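Local coordinates for protein paenibacillus xanthan lyase (Paenibacillus, PDB 6F2P) that probably removes terminal mannosyl residues from xanthan side chains by beta-elimination, as a calcium-binding polysaccharide lyase of family 8, at residues A[673-678]-A[702-707]; A[698-703]-A[735-740]; A[773-778]-A[807-812]. All coordinates share one frame; numbering follows the deposited sequence.

Contact 1 of 3, residues A[673-678]-A[702-707]; sequences TSNRKA and GTIYID
The Asn675 amide meets the Tyr705 side chain obliquely, its plane turned 60° from the ring, with Asn675 ND2 4.1 Å from Tyr705 CD1. Here strand 672-674 ends its antiparallel pairing with strand 703-708 of a beta-sandwich. Thr703 OG1 lies at the ring edge, in plane, and Tyr705 OH hydrogen-bonds to Asp812 OD1. Over one face of the Arg676 guanidinium, offset toward its rim, sits a water shared by Asn675 ND2 and Thr703 OG1. In the guanidinium plane, NH1 donates to Asn675 O, while NE reaches Thr703 O through a second water. Thr673 and Asp707 form a regular hydrogen-bonded pair, Thr673 N to Asp707 O and Asp707 N to Thr673 O both 2.9 Å. Beyond Ser674 a side chain takes over from the backbone. Asn675 OD1 accepts from Tyr705 N at 2.8 Å, the donor above the amide's carbonyl plane, whereas Asn675 N makes a weak 3.4 Å bond to Tyr705 O. CG, set between backbone N and carbonyl carbon (chi1 73°), swings the amide toward the N-H of Tyr705. Ile704 CG1 packs 3.7 Å from Arg676 CB, and CG2 lies 3.8 Å from Ser674 OG, which hydrogen-bonds to Arg676 O on a lone pair.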
ATOM      1  N   THR A 673     -14.738  -9.991  13.053  1.00 18.04           N
ATOM      2  CA  THR A 673     -15.753  -9.147  12.461  1.00 18.37           C
ATOM      3  C   THR A 673     -15.113  -7.810  12.120  1.00 23.03           C
ATOM      4  O   THR A 673     -14.360  -7.259  12.927  1.00 24.28           O
ATOM      5  CB  THR A 673     -16.944  -8.925  13.425  1.00 21.63           C
ATOM      6  OG1 THR A 673     -17.603 -10.177  13.689  1.00 23.85           O
ATOM      7  CG2 THR A 673     -17.943  -7.952  12.826  1.00 14.34           C
ATOM      8  N   SER A 674     -15.389  -7.310  10.915  1.00 19.03           N
ATOM      9  CA  SER A 674     -14.963  -5.973  10.511  1.00 16.32           C
ATOM     10  C   SER A 674     -16.141  -5.209   9.940  1.00 17.73           C
ATOM     11  O   SER A 674     -16.985  -5.781   9.249  1.00 17.20           O
ATOM     12  CB  SER A 674     -13.842  -6.032   9.471  1.00 20.85           C
ATOM     13  OG  SER A 674     -13.551  -4.734   8.967  1.00 17.18           O
ATOM     14  N   ASN A 675     -16.193  -3.914  10.228  1.00 17.48           N
ATOM     15  CA  ASN A 675     -17.264  -3.074   9.711  1.00 17.22           C
ATOM     16  C   ASN A 675     -16.805  -2.256   8.508  1.00 16.94           C
ATOM     17  O   ASN A 675     -17.542  -1.413   8.014  1.00 23.02           O
ATOM     18  CB  ASN A 675     -17.800  -2.145  10.803  1.00 19.73           C
ATOM     19  CG  ASN A 675     -16.839  -1.014  11.137  1.00 19.53           C
ATOM     20  OD1 ASN A 675     -15.627  -1.151  10.985  1.00 19.76           O
ATOM     21  ND2 ASN A 675     -17.379   0.108  11.593  1.00 17.08           N
ATOM     22  N   ARG A 676     -15.582  -2.502   8.048  1.00 13.06           N
ATOM     23  CA  ARG A 676     -15.018  -1.758   6.923  1.00 16.79           C
ATOM     24  C   ARG A 676     -14.166  -2.659   6.038  1.00 17.40           C
ATOM     25  O   ARG A 676     -13.668  -3.688   6.493  1.00 18.52           O
ATOM     26  CB  ARG A 676     -14.155  -0.597   7.427  1.00 13.99           C
ATOM     27  CG  ARG A 676     -14.926   0.536   8.106  1.00 20.40           C
ATOM     28  CD  ARG A 676     -15.796   1.310   7.117  1.00 19.27           C
ATOM     29  NE  ARG A 676     -16.518   2.405   7.761  1.00 24.82           N
ATOM     30  CZ  ARG A 676     -17.694   2.284   8.380  1.00 32.40           C
ATOM     31  NH1 ARG A 676     -18.306   1.106   8.457  1.00 24.18           N
ATOM     32  NH2 ARG A 676     -18.265   3.351   8.932  1.00 32.88           N
ATOM     33  N   LYS A 677     -14.001  -2.276   4.775  1.00 15.28           N
ATOM     34  CA  LYS A 677     -12.996  -2.907   3.927  1.00 20.96           C
ATOM     35  C   LYS A 677     -11.682  -2.943   4.695  1.00 16.87           C
ATOM     36  O   LYS A 677     -11.284  -1.944   5.294  1.00 15.22           O
ATOM     37  CB  LYS A 677     -12.807  -2.123   2.624  1.00 16.21           C
ATOM     38  CG  LYS A 677     -14.055  -2.026   1.773  1.00 15.51           C
ATOM     39  CD  LYS A 677     -13.894  -0.996   0.661  1.00 16.68           C
ATOM     40  CE  LYS A 677     -15.177  -0.854  -0.142  1.00 18.40           C
ATOM     41  NZ  LYS A 677     -14.948  -0.100  -1.396  1.00 21.64           N
ATOM     42  N   ALA A 678     -11.015  -4.089   4.689  1.00 15.74           N
ATOM     43  CA  ALA A 678      -9.816  -4.243   5.494  1.00  9.43           C
ATOM     44  C   ALA A 678      -9.056  -5.488   5.105  1.00 10.82           C
ATOM     45  O   ALA A 678      -9.634  -6.456   4.622  1.00 15.41           O
ATOM     46  CB  ALA A 678     -10.195  -4.318   6.953  1.00 18.59           C
ATOM     47  N   GLY A 702     -11.647   7.599   8.463  1.00 23.34           N
ATOM     48  CA  GLY A 702     -12.222   7.404   9.779  1.00 17.41           C
ATOM     49  C   GLY A 702     -11.620   6.205  10.480  1.00 15.66           C
ATOM     50  O   GLY A 702     -10.397   6.090  10.592  1.00 16.12           O
ATOM     51  N   THR A 703     -12.479   5.301  10.935  1.00 12.60           N
ATOM     52  CA  THR A 703     -12.039   4.167  11.733  1.00 15.49           C
ATOM     53  C   THR A 703     -12.386   2.823  11.105  1.00 18.02           C
ATOM     54  O   THR A 703     -13.191   2.733  10.170  1.00 14.34           O
ATOM     55  CB  THR A 703     -12.660   4.197  13.157  1.00 20.67           C
ATOM     56  OG1 THR A 703     -14.083   4.314  13.057  1.00 19.49           O
ATOM     57  CG2 THR A 703     -12.142   5.374  13.964  1.00 17.22           C
ATOM     58  N   ILE A 704     -11.772   1.779  11.645  1.00 16.39           N
ATOM     59  CA  ILE A 704     -12.204   0.422  11.387  1.00 13.90           C
ATOM     60  C   ILE A 704     -12.412  -0.273  12.720  1.00 17.86           C
ATOM     61  O   ILE A 704     -11.479  -0.398  13.512  1.00 22.59           O
ATOM     62  CB  ILE A 704     -11.162  -0.377  10.604  1.00 16.22           C
ATOM     63  CG1 ILE A 704     -10.962   0.211   9.201  1.00 19.15           C
ATOM     64  CG2 ILE A 704     -11.581  -1.846  10.531  1.00 14.59           C
ATOM     65  CD1 ILE A 704      -9.784  -0.410   8.434  1.00 12.58           C
ATOM     66  N   TYR A 705     -13.635  -0.720  12.975  1.00 19.85           N
ATOM     67  CA  TYR A 705     -13.930  -1.489  14.173  1.00 14.86           C
ATOM     68  C   TYR A 705     -13.722  -2.975  13.904  1.00 17.15           C
ATOM     69  O   TYR A 705     -14.172  -3.509  12.888  1.00 19.83           O
ATOM     70  CB  TYR A 705     -15.366  -1.246  14.616  1.00 17.10           C
ATOM     71  CG  TYR A 705     -15.583   0.024  15.410  1.00 23.90           C
ATOM     72  CD1 TYR A 705     -15.230   1.263  14.892  1.00 25.78           C
ATOM     73  CD2 TYR A 705     -16.179  -0.013  16.665  1.00 23.92           C
ATOM     74  CE1 TYR A 705     -15.442   2.425  15.612  1.00 25.65           C
ATOM     75  CE2 TYR A 705     -16.394   1.145  17.389  1.00 23.02           C
ATOM     76  CZ  TYR A 705     -16.025   2.357  16.859  1.00 22.43           C
ATOM     77  OH  TYR A 705     -16.233   3.510  17.574  1.00 22.32           O
ATOM     78  N   ILE A 706     -13.033  -3.637  14.821  1.00 16.07           N
ATOM     79  CA  ILE A 706     -12.778  -5.060  14.713  1.00 18.17           C
ATOM     80  C   ILE A 706     -13.234  -5.780  15.990  1.00 25.38           C
ATOM     81  O   ILE A 706     -12.923  -5.349  17.108  1.00 20.74           O
ATOM     82  CB  ILE A 706     -11.276  -5.322  14.493  1.00 21.07           C
ATOM     83  CG1 ILE A 706     -10.791  -4.672  13.183  1.00 24.23           C
ATOM     84  CG2 ILE A 706     -10.966  -6.816  14.539  1.00 17.12           C
ATOM     85  CD1 ILE A 706     -11.182  -5.396  11.915  1.00 13.95           C
ATOM     86  N   ASP A 707     -13.988  -6.863  15.826  1.00 24.33           N
ATOM     87  CA  ASP A 707     -14.283  -7.746  16.947  1.00 20.36           C
ATOM     88  C   ASP A 707     -13.557  -9.058  16.730  1.00 25.10           C
ATOM     89  O   ASP A 707     -13.455  -9.540  15.599  1.00 25.83           O
ATOM     90  CB  ASP A 707     -15.785  -8.004  17.072  1.00 19.71           C
ATOM     91  CG  ASP A 707     -16.564  -6.766  17.506  1.00 30.18           C
ATOM     92  OD1 ASP A 707     -15.947  -5.840  18.074  1.00 28.04           O
ATOM     93  OD2 ASP A 707     -17.797  -6.721  17.285  1.00 31.48           O
TER
HETATM   94  O   HOH W   1     -16.037 -11.607  15.507  1.00 18.36           O
HETATM   95  O   HOH W   2     -15.956   2.586  11.709  1.00 14.37           O
HETATM   96  O   HOH W   3     -14.745   4.324   8.304  1.00 20.44           O

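Contact 2 of 3, residues A[698-703]-A[735-740]; sequences QSNVGT and VNVNNS. With CA (calcium ion), chain J.
Val737 N donates to Gly702 O at 3.1 Å, the one backbone bond between two segments that each carry an Asx turn, where strands 703-708 and 731-736 of a beta-sandwich sheet run out into loops. In the first turn, Asn700 OD1 accepts from Gly702 N (2.9 Å); in the second, Asn736 OD1 accepts from Asn738 N (3.2 Å). Both asparagines carry CG anti to the backbone N (chi1 -173° in Asn700), which lays each amide forward beside its own carbonyl, where OD1 meets the N-H two residues on. Asn700 ND2 also reaches Thr703 O, from well above that carbonyl's plane, and the flat amide crosses Val737, whose CG2 lies 3.6 Å from Asn700 CG. An alanine in place of Asn700 is likely to leave Gly702 N and Thr703 O without this partner and to open a gap beside Val737 CG2. Asn738 crosses Val701, its CB 3.3 Å from Val701 O, and a water bridges Val701 O to Asn736 OD1. Beyond the single non-hydrogen-bonded pair, Thr703 with Asn736, a type II turn runs from Val737 to Ser740, and another water links Asn700 O to Asn739 N. Gln698 OE1 gives one ligand, at 2.5 Å, to a largely water-bound calcium ion, while NE2 bonds to Ser368. Where the strands part, side-chain amides and waters thus meet N-H and C=O groups that the ladder no longer pairs.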
ATOM      1  N   GLN A 698      -6.770   2.759   1.272  1.00 16.93           N
ATOM      2  CA  GLN A 698      -6.010   3.970   1.591  1.00 18.68           C
ATOM      3  C   GLN A 698      -6.861   5.237   1.528  1.00 21.13           C
ATOM      4  O   GLN A 698      -6.325   6.338   1.411  1.00 22.64           O
ATOM      5  CB  GLN A 698      -4.785   4.124   0.675  1.00 20.39           C
ATOM      6  CG  GLN A 698      -3.874   2.909   0.623  1.00 18.78           C
ATOM      7  CD  GLN A 698      -2.547   3.203  -0.059  1.00 17.87           C
ATOM      8  OE1 GLN A 698      -2.025   4.308   0.040  1.00 24.70           O
ATOM      9  NE2 GLN A 698      -1.994   2.210  -0.745  1.00 13.88           N
ATOM     10  N   SER A 699      -8.180   5.086   1.606  1.00 22.28           N
ATOM     11  CA  SER A 699      -9.069   6.237   1.470  1.00 23.93           C
ATOM     12  C   SER A 699     -10.159   6.283   2.542  1.00 21.99           C
ATOM     13  O   SER A 699     -11.111   7.056   2.453  1.00 28.06           O
ATOM     14  CB  SER A 699      -9.659   6.306   0.056  1.00 26.99           C
ATOM     15  OG  SER A 699     -10.448   5.167  -0.233  1.00 35.34           O
ATOM     16  N   ASN A 700     -10.005   5.441   3.555  1.00 22.33           N
ATOM     17  CA  ASN A 700     -10.803   5.519   4.766  1.00 15.95           C
ATOM     18  C   ASN A 700     -10.172   6.580   5.665  1.00 20.29           C
ATOM     19  O   ASN A 700      -9.029   6.420   6.115  1.00 17.27           O
ATOM     20  CB  ASN A 700     -10.786   4.162   5.466  1.00 16.53           C
ATOM     21  CG  ASN A 700     -11.737   4.089   6.654  1.00 18.88           C
ATOM     22  OD1 ASN A 700     -12.199   5.100   7.167  1.00 22.81           O
ATOM     23  ND2 ASN A 700     -12.020   2.880   7.099  1.00 16.03           N
ATOM     24  N   VAL A 701     -10.896   7.669   5.917  1.00 19.20           N
ATOM     25  CA  VAL A 701     -10.370   8.749   6.757  1.00 18.45           C
ATOM     26  C   VAL A 701     -10.888   8.654   8.184  1.00 22.66           C
ATOM     27  O   VAL A 701     -10.616   9.522   9.012  1.00 27.86           O
ATOM     28  CB  VAL A 701     -10.747  10.134   6.216  1.00 20.08           C
ATOM     29  CG1 VAL A 701     -10.244  10.312   4.796  1.00 18.12           C
ATOM     30  CG2 VAL A 701     -12.240  10.320   6.283  1.00 20.03           C
ATOM     31  N   GLY A 702     -11.647   7.599   8.463  1.00 23.34           N
ATOM     32  CA  GLY A 702     -12.222   7.404   9.779  1.00 17.41           C
ATOM     33  C   GLY A 702     -11.620   6.205  10.480  1.00 15.66           C
ATOM     34  O   GLY A 702     -10.397   6.090  10.592  1.00 16.12           O
ATOM     35  N   THR A 703     -12.479   5.301  10.935  1.00 12.60           N
ATOM     36  CA  THR A 703     -12.039   4.167  11.733  1.00 15.49           C
ATOM     37  C   THR A 703     -12.386   2.823  11.105  1.00 18.02           C
ATOM     38  O   THR A 703     -13.191   2.733  10.170  1.00 14.34           O
ATOM     39  CB  THR A 703     -12.660   4.197  13.157  1.00 20.67           C
ATOM     40  OG1 THR A 703     -14.083   4.314  13.057  1.00 19.49           O
ATOM     41  CG2 THR A 703     -12.142   5.374  13.964  1.00 17.22           C
ATOM     42  N   VAL A 735      -9.441   0.940  15.017  1.00 24.57           N
ATOM     43  CA  VAL A 735      -8.226   1.518  14.461  1.00 16.33           C
ATOM     44  C   VAL A 735      -8.576   2.829  13.782  1.00 20.04           C
ATOM     45  O   VAL A 735      -9.532   2.881  13.007  1.00 20.52           O
ATOM     46  CB  VAL A 735      -7.639   0.623  13.364  1.00 22.54           C
ATOM     47  CG1 VAL A 735      -6.252   1.114  12.962  1.00 19.36           C
ATOM     48  CG2 VAL A 735      -7.598  -0.831  13.813  1.00 21.58           C
ATOM     49  N   ASN A 736      -7.822   3.886  14.068  1.00 19.02           N
ATOM     50  CA  ASN A 736      -7.968   5.132  13.326  1.00 16.94           C
ATOM     51  C   ASN A 736      -7.025   5.100  12.128  1.00 20.50           C
ATOM     52  O   ASN A 736      -5.813   5.257  12.276  1.00 21.40           O
ATOM     53  CB  ASN A 736      -7.657   6.330  14.216  1.00 12.81           C
ATOM     54  CG  ASN A 736      -8.016   7.655  13.561  1.00 20.09           C
ATOM     55  OD1 ASN A 736      -8.048   7.777  12.331  1.00 20.82           O
ATOM     56  ND2 ASN A 736      -8.275   8.665  14.386  1.00 27.41           N
ATOM     57  N   VAL A 737      -7.576   4.901  10.938  1.00 20.28           N
ATOM     58  CA  VAL A 737      -6.740   4.660   9.767  1.00 16.55           C
ATOM     59  C   VAL A 737      -6.596   5.878   8.873  1.00 15.39           C
ATOM     60  O   VAL A 737      -6.209   5.742   7.722  1.00 19.85           O
ATOM     61  CB  VAL A 737      -7.280   3.488   8.913  1.00 13.76           C
ATOM     62  CG1 VAL A 737      -7.136   2.171   9.660  1.00 12.93           C
ATOM     63  CG2 VAL A 737      -8.737   3.731   8.529  1.00 14.53           C
ATOM     64  N   ASN A 738      -6.924   7.062   9.380  1.00 19.26           N
ATOM     65  CA  ASN A 738      -6.788   8.268   8.570  1.00 18.97           C
ATOM     66  C   ASN A 738      -5.329   8.477   8.192  1.00 22.24           C
ATOM     67  O   ASN A 738      -4.439   8.320   9.033  1.00 17.72           O
ATOM     68  CB  ASN A 738      -7.317   9.502   9.300  1.00 20.30           C
ATOM     69  CG  ASN A 738      -7.232  10.761   8.448  1.00 21.39           C
ATOM     70  OD1 ASN A 738      -7.612  10.762   7.276  1.00 21.71           O
ATOM     71  ND2 ASN A 738      -6.718  11.834   9.033  1.00 20.94           N
ATOM     72  N   ASN A 739      -5.104   8.800   6.919  1.00 19.48           N
ATOM     73  CA  ASN A 739      -3.762   8.969   6.364  1.00 17.47           C
ATOM     74  C   ASN A 739      -2.841   7.768   6.577  1.00 18.37           C
ATOM     75  O   ASN A 739      -1.630   7.934   6.766  1.00 21.02           O
ATOM     76  CB  ASN A 739      -3.112  10.249   6.895  1.00 17.11           C
ATOM     77  CG  ASN A 739      -3.884  11.497   6.507  1.00 21.93           C
ATOM     78  OD1 ASN A 739      -4.512  11.553   5.447  1.00 25.12           O
ATOM     79  ND2 ASN A 739      -3.841  12.507   7.366  1.00 26.54           N
ATOM     80  N   SER A 740      -3.414   6.566   6.529  1.00 17.15           N
ATOM     81  CA  SER A 740      -2.669   5.336   6.804  1.00 16.32           C
ATOM     82  C   SER A 740      -1.674   4.994   5.711  1.00 19.80           C
ATOM     83  O   SER A 740      -0.644   4.374   5.977  1.00 27.71           O
ATOM     84  CB  SER A 740      -3.615   4.152   6.988  1.00 18.77           C
ATOM     85  OG  SER A 740      -4.200   3.754   5.758  1.00 17.22           O
TER
HETATM   86 CA    CA J1109      -0.163   5.858  -0.561  1.00 45.95          CA
HETATM   87  O   HOH W   4      -6.874   7.907   4.957  1.00 25.16           O
HETATM   88  O   HOH W   5     -10.081   9.510  11.903  1.00 16.92           O
HETATM   89  O   HOH W   6       0.254   8.011  -2.201  1.00 33.09           O
HETATM   90  O   HOH W   7       0.079   5.018  -3.309  1.00 31.68           O
HETATM   91  O   HOH W   8      -2.611   7.198  -0.489  1.00 39.31           O

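Contact 3 of 3, residues A[773-778]-A[807-812]; sequences LPINAL and VEFSLD
Glu808 meets both Asn776 and Ala777, the signature of a classic beta bulge, here in the edge strand 775-778 of a sheet in a calcium-binding beta-sandwich. Its carbonyl oxygen is gripped twice: Asn776 N donates to Glu808 O at 2.8 Å, and Ala777 N adds a weak bond of 3.5 Å. Glu808 N in turn donates to Ala777 O, nearly in line with that carbonyl. The extra residue also turns the Asn776 side chain toward the neighbouring strand, where it lies alongside Glu808, the amide and carboxylate planes 19° apart. Asn776 ND2 donates to Glu808 OE2 at 2.6 Å, arriving on the anti side of the carboxylate and somewhat out of its plane, while the methyl of Ala777 lies 3.6 Å from the same oxygen. Before the bulge, Ser810 N donates to Pro774 O at 3.0 Å.

On the face of Ile775 and Phe809 the contacts are apolar. Ile775 and Phe809 run side by side, and Leu773 CB approaches Phe809 CD1 obliquely at 3.7 Å; farther along, Leu773 CD1 touches Leu811 CD1 at 3.8 Å. Phe809, with CG anti to the carbonyl carbon (chi1 -55°), reaches across to Leu796, Phe798, Leu893 and Phe896 of the other sheet, and Leu811 also packs on Phe896. On the Glu808 face, the second shell comes from strand 871-882: the extended Glu808 chain passes Leu874, and its OE1 forms a salt bridge with NH2 of Arg876.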
ATOM      1  N   LEU A 773     -11.892  17.556  12.609  1.00 21.64           N
ATOM      2  CA  LEU A 773     -12.563  16.428  11.988  1.00 21.61           C
ATOM      3  C   LEU A 773     -11.940  16.076  10.648  1.00 25.86           C
ATOM      4  O   LEU A 773     -11.753  16.944   9.797  1.00 21.79           O
ATOM      5  CB  LEU A 773     -14.047  16.729  11.811  1.00 23.08           C
ATOM      6  CG  LEU A 773     -14.849  16.651  13.102  1.00 24.46           C
ATOM      7  CD1 LEU A 773     -16.293  17.089  12.868  1.00 25.38           C
ATOM      8  CD2 LEU A 773     -14.776  15.230  13.658  1.00 25.18           C
ATOM      9  N   PRO A 774     -11.610  14.793  10.462  1.00 24.97           N
ATOM     10  CA  PRO A 774     -11.099  14.311   9.176  1.00 25.10           C
ATOM     11  C   PRO A 774     -12.136  14.563   8.101  1.00 25.46           C
ATOM     12  O   PRO A 774     -13.325  14.326   8.341  1.00 25.30           O
ATOM     13  CB  PRO A 774     -10.915  12.805   9.403  1.00 24.64           C
ATOM     14  CG  PRO A 774     -11.759  12.486  10.609  1.00 24.50           C
ATOM     15  CD  PRO A 774     -11.740  13.716  11.457  1.00 19.98           C
ATOM     16  N   ILE A 775     -11.705  15.063   6.949  1.00 22.76           N
ATOM     17  CA  ILE A 775     -12.644  15.360   5.884  1.00 23.87           C
ATOM     18  C   ILE A 775     -12.649  14.257   4.840  1.00 28.46           C
ATOM     19  O   ILE A 775     -11.608  13.907   4.276  1.00 28.53           O
ATOM     20  CB  ILE A 775     -12.336  16.693   5.223  1.00 24.41           C
ATOM     21  CG1 ILE A 775     -12.531  17.824   6.233  1.00 24.76           C
ATOM     22  CG2 ILE A 775     -13.221  16.888   3.999  1.00 23.71           C
ATOM     23  CD1 ILE A 775     -12.121  19.195   5.715  1.00 26.41           C
ATOM     24  N   ASN A 776     -13.828  13.708   4.586  1.00 24.69           N
ATOM     25  CA  ASN A 776     -13.947  12.584   3.672  1.00 30.19           C
ATOM     26  C   ASN A 776     -14.172  12.979   2.204  1.00 26.02           C
ATOM     27  O   ASN A 776     -13.789  12.241   1.299  1.00 18.09           O
ATOM     28  CB  ASN A 776     -15.041  11.631   4.161  1.00 24.68           C
ATOM     29  CG  ASN A 776     -15.245  10.446   3.233  1.00 25.26           C
ATOM     30  OD1 ASN A 776     -14.345   9.618   3.047  1.00 22.99           O
ATOM     31  ND2 ASN A 776     -16.448  10.346   2.663  1.00 22.24           N
ATOM     32  N   ALA A 777     -14.788  14.141   1.983  1.00 27.35           N
ATOM     33  CA  ALA A 777     -15.120  14.627   0.639  1.00 19.97           C
ATOM     34  C   ALA A 777     -15.517  16.101   0.697  1.00 25.52           C
ATOM     35  O   ALA A 777     -16.074  16.558   1.690  1.00 26.70           O
ATOM     36  CB  ALA A 777     -16.246  13.805   0.036  1.00 15.98           C
ATOM     37  N   LEU A 778     -15.234  16.846  -0.369  1.00 34.93           N
ATOM     38  CA  LEU A 778     -15.520  18.283  -0.396  1.00 29.00           C
ATOM     39  C   LEU A 778     -15.427  18.874  -1.804  1.00 32.97           C
ATOM     40  O   LEU A 778     -14.823  18.281  -2.701  1.00 35.16           O
ATOM     41  CB  LEU A 778     -14.586  19.046   0.548  1.00 24.64           C
ATOM     42  CG  LEU A 778     -13.134  19.251   0.105  1.00 25.84           C
ATOM     43  CD1 LEU A 778     -12.467  20.304   0.966  1.00 20.08           C
ATOM     44  CD2 LEU A 778     -12.348  17.955   0.168  1.00 26.13           C
ATOM     45  N   VAL A 807     -19.205  19.933   2.270  1.00 26.36           N
ATOM     46  CA  VAL A 807     -18.043  19.407   2.975  1.00 24.74           C
ATOM     47  C   VAL A 807     -18.538  18.220   3.789  1.00 27.02           C
ATOM     48  O   VAL A 807     -19.534  18.322   4.506  1.00 27.53           O
ATOM     49  CB  VAL A 807     -17.407  20.441   3.922  1.00 21.39           C
ATOM     50  CG1 VAL A 807     -16.145  19.870   4.563  1.00 21.56           C
ATOM     51  CG2 VAL A 807     -17.109  21.737   3.186  1.00 20.01           C
ATOM     52  N   GLU A 808     -17.865  17.085   3.650  1.00 22.70           N
ATOM     53  CA  GLU A 808     -18.309  15.860   4.286  1.00 23.34           C
ATOM     54  C   GLU A 808     -17.269  15.425   5.316  1.00 23.55           C
ATOM     55  O   GLU A 808     -16.090  15.248   4.984  1.00 25.99           O
ATOM     56  CB  GLU A 808     -18.539  14.777   3.225  1.00 24.81           C
ATOM     57  CG  GLU A 808     -19.053  13.450   3.760  1.00 27.30           C
ATOM     58  CD  GLU A 808     -19.410  12.474   2.651  1.00 26.51           C
ATOM     59  OE1 GLU A 808     -20.619  12.327   2.358  1.00 30.70           O
ATOM     60  OE2 GLU A 808     -18.488  11.859   2.072  1.00 22.05           O
ATOM     61  N   PHE A 809     -17.702  15.281   6.565  1.00 19.26           N
ATOM     62  CA  PHE A 809     -16.797  14.932   7.654  1.00 18.09           C
ATOM     63  C   PHE A 809     -16.973  13.477   8.075  1.00 19.93           C
ATOM     64  O   PHE A 809     -17.998  12.860   7.791  1.00 20.58           O
ATOM     65  CB  PHE A 809     -17.051  15.817   8.872  1.00 15.85           C
ATOM     66  CG  PHE A 809     -16.973  17.287   8.598  1.00 17.85           C
ATOM     67  CD1 PHE A 809     -15.765  17.963   8.717  1.00 22.87           C
ATOM     68  CD2 PHE A 809     -18.112  18.006   8.262  1.00 18.14           C
ATOM     69  CE1 PHE A 809     -15.685  19.330   8.482  1.00 18.34           C
ATOM     70  CE2 PHE A 809     -18.046  19.372   8.038  1.00 19.88           C
ATOM     71  CZ  PHE A 809     -16.827  20.035   8.149  1.00 19.33           C
ATOM     72  N   SER A 810     -15.979  12.939   8.772  1.00 16.76           N
ATOM     73  CA  SER A 810     -16.116  11.618   9.361  1.00 20.59           C
ATOM     74  C   SER A 810     -16.071  11.716  10.879  1.00 21.72           C
ATOM     75  O   SER A 810     -15.094  12.191  11.452  1.00 20.56           O
ATOM     76  CB  SER A 810     -15.030  10.668   8.861  1.00 22.88           C
ATOM     77  OG  SER A 810     -15.230   9.374   9.402  1.00 21.71           O
ATOM     78  N   LEU A 811     -17.145  11.268  11.520  1.00 23.40           N
ATOM     79  CA  LEU A 811     -17.269  11.317  12.969  1.00 19.52           C
ATOM     80  C   LEU A 811     -17.316   9.903  13.529  1.00 21.89           C
ATOM     81  O   LEU A 811     -17.989   9.026  12.975  1.00 22.66           O
ATOM     82  CB  LEU A 811     -18.542  12.064  13.374  1.00 23.63           C
ATOM     83  CG  LEU A 811     -18.618  13.593  13.259  1.00 25.47           C
ATOM     84  CD1 LEU A 811     -18.427  14.085  11.818  1.00 18.54           C
ATOM     85  CD2 LEU A 811     -19.950  14.089  13.830  1.00 16.00           C
ATOM     86  N   ASP A 812     -16.599   9.680  14.623  1.00 18.70           N
ATOM     87  CA  ASP A 812     -16.646   8.395  15.305  1.00 23.72           C
ATOM     88  C   ASP A 812     -17.801   8.371  16.316  1.00 25.82           C
ATOM     89  O   ASP A 812     -17.703   8.960  17.394  1.00 24.23           O
ATOM     90  CB  ASP A 812     -15.318   8.122  16.012  1.00 21.84           C
ATOM     91  CG  ASP A 812     -15.216   6.703  16.538  1.00 22.64           C
ATOM     92  OD1 ASP A 812     -16.221   5.956  16.454  1.00 23.24           O
ATOM     93  OD2 ASP A 812     -14.131   6.336  17.044  1.00 16.91           O
TER

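Followed from the N terminus, contact 1 closes a loop that leaves strand 672-674, passes through strands 678-684 and 688-694 of another sheet and returns on strand 703-708. Contact 2 opens before contact 1 has closed, so the two loops cross rather than nest; they share Gly702 and Thr703, and strand 731-736 extends the same sheet, Ile704 N probably bonding to Val735 O. Contact 3 follows in series, closing a separate loop in the next sandwich along the chain. In space it lies against the others: Asp812 takes the hydroxyl of Tyr705 from contact 1, while Val701 of contact 2 packs on Pro774 and Asn776, so the three contacts line the junction between two sandwiches.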